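Local coordinates for oxysterol-binding protein homolog 1 (Saccharomyces cerevisiae, PDB 5H28) that carries sterols and other lipids between membranes through the cytosol and uses its ankyrin-repeat domain, the part described here, to reach the nucleus-vacuole junction via NVJ1, at residues Arg152-Asn157 and Gly161-Ile166. Sequence-based numbering, arbitrary orientation.
Sequences RTAFNN and GHLESI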
# COMPACT_ATOMS: atom_id res chain seq x y z
N ARG A 152 10.94 10.58 -3.43
CA ARG A 152 11.89 11.58 -3.92
C ARG A 152 13.31 11.02 -3.93
O ARG A 152 14.07 11.25 -4.87
CB ARG A 152 11.88 12.84 -3.05
CG ARG A 152 10.59 13.67 -3.11
CD ARG A 152 10.84 15.10 -2.60
NE ARG A 152 11.33 15.14 -1.22
CZ ARG A 152 10.56 15.04 -0.13
NH1 ARG A 152 11.11 15.10 1.07
NH2 ARG A 152 9.24 14.89 -0.24
N THR A 153 13.67 10.30 -2.88
CA THR A 153 15.00 9.72 -2.80
C THR A 153 15.21 8.75 -3.95
O THR A 153 16.23 8.80 -4.65
CB THR A 153 15.20 8.98 -1.47
OG1 THR A 153 15.10 9.91 -0.39
CG2 THR A 153 16.57 8.31 -1.43
N ALA A 154 14.23 7.88 -4.15
CA ALA A 154 14.31 6.88 -5.20
C ALA A 154 14.36 7.47 -6.61
O ALA A 154 15.17 7.04 -7.43
CB ALA A 154 13.15 5.90 -5.08
N PHE A 155 13.52 8.46 -6.91
CA PHE A 155 13.60 8.99 -8.26
C PHE A 155 14.76 9.94 -8.47
O PHE A 155 15.32 10.00 -9.56
CB PHE A 155 12.25 9.58 -8.77
CG PHE A 155 11.76 10.83 -8.07
CD1 PHE A 155 12.45 12.04 -8.16
CD2 PHE A 155 10.52 10.83 -7.42
CE1 PHE A 155 11.92 13.22 -7.63
CE2 PHE A 155 9.98 12.00 -6.89
CZ PHE A 155 10.67 13.20 -7.00
N ASN A 156 15.18 10.65 -7.43
CA ASN A 156 16.31 11.56 -7.59
C ASN A 156 17.64 10.85 -7.73
O ASN A 156 18.56 11.37 -8.35
CB ASN A 156 16.36 12.58 -6.45
CG ASN A 156 15.34 13.67 -6.62
OD1 ASN A 156 15.09 14.13 -7.73
ND2 ASN A 156 14.74 14.09 -5.52
N ASN A 157 17.75 9.66 -7.14
CA ASN A 157 18.99 8.90 -7.27
C ASN A 157 18.84 7.93 -8.43
O ASN A 157 19.74 7.14 -8.72
CB ASN A 157 19.31 8.15 -5.97
CG ASN A 157 19.83 9.07 -4.88
OD1 ASN A 157 20.38 10.13 -5.16
ND2 ASN A 157 19.67 8.65 -3.63
N GLY A 161 14.99 0.01 -8.97
CA GLY A 161 14.63 -1.10 -8.10
C GLY A 161 13.80 -0.58 -6.94
O GLY A 161 12.75 -1.13 -6.61
N HIS A 162 14.28 0.49 -6.32
CA HIS A 162 13.59 1.09 -5.19
C HIS A 162 12.22 1.63 -5.63
O HIS A 162 11.22 1.44 -4.94
CB HIS A 162 14.43 2.23 -4.60
CG HIS A 162 13.97 2.70 -3.25
ND1 HIS A 162 14.63 3.68 -2.55
CD2 HIS A 162 12.91 2.34 -2.49
CE1 HIS A 162 13.99 3.91 -1.41
NE2 HIS A 162 12.94 3.11 -1.35
N LEU A 163 12.18 2.28 -6.79
CA LEU A 163 10.92 2.82 -7.31
C LEU A 163 9.90 1.71 -7.52
O LEU A 163 8.71 1.90 -7.25
CB LEU A 163 11.15 3.54 -8.64
CG LEU A 163 11.83 4.91 -8.55
CD1 LEU A 163 12.24 5.37 -9.95
CD2 LEU A 163 10.88 5.91 -7.92
N GLU A 164 10.35 0.55 -8.00
CA GLU A 164 9.47 -0.58 -8.22
C GLU A 164 8.81 -1.00 -6.91
O GLU A 164 7.61 -1.25 -6.85
CB GLU A 164 10.24 -1.76 -8.80
CG GLU A 164 10.68 -1.62 -10.26
CD GLU A 164 9.52 -1.65 -11.23
OE1 GLU A 164 8.58 -2.44 -11.01
OE2 GLU A 164 9.55 -0.90 -12.23
N SER A 165 9.61 -1.08 -5.85
CA SER A 165 9.11 -1.48 -4.53
C SER A 165 8.12 -0.46 -3.96
O SER A 165 7.15 -0.83 -3.30
CB SER A 165 10.27 -1.66 -3.55
OG SER A 165 11.00 -2.85 -3.84
N ILE A 166 8.37 0.82 -4.22
CA ILE A 166 7.49 1.87 -3.71
C ILE A 166 6.12 1.87 -4.39
O ILE A 166 5.09 1.89 -3.72
CB ILE A 166 8.12 3.26 -3.89
CG1 ILE A 166 9.40 3.36 -3.05
CG2 ILE A 166 7.13 4.35 -3.48
CD1 ILE A 166 10.24 4.57 -3.38
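A154 sets its single methyl among three side chains of the facing helix, H162, L163 and I166. So small a side chain is consistent with the close approach of the two helices: the axes of 152-156 and 161-166 come within 8.7 Å, and the CA atoms of A154 and L163 lie 5.7 Å apart. Each of the three neighbours meets the methyl differently. H162 turns the flat of its imidazole to it, with A154 CB 4.0 Å from the ring centroid and 29° off the normal, a CH-pi contact displaced toward ND1. The ring reaches this place because CG stands anti to the backbone N (chi1 -167°), while H162 NE2 is hydrogen-bonded to OE1 of E150, one turn before A154, which probably restrains the ring's rotation. I166 extends its CG1 branch and touches with the terminal carbon alone, CD1 lying 3.6 Å from A154 CB. L163, its CG anti to the carbonyl carbon, lays CG and CD2 against the same methyl, with CD2 3.6 Å from A154 CB; CD2 also touches the A154-F155 peptide, 3.8 Å from F155 N, and lies near F155 CB. Shortening L163 to alanine takes CG and CD2 from beside A154 and is likely to leave a gap there, and M201 and W204 of helix 199-207 without this neighbour. The phenyl of F155 leads away from the contact and meets F151 edge-to-face. In the short connection, D159 OD1 accepts a hydrogen bond from H162 N. With 144° between the N-to-C directions of the two short segments, the pair forms an alpha-alpha hairpin that joins the long helix 130-156 to the short helix 160-167 inside the all-helical ankyrin domain, next to helix 199-207, which falls within the predicted third ankyrin repeat.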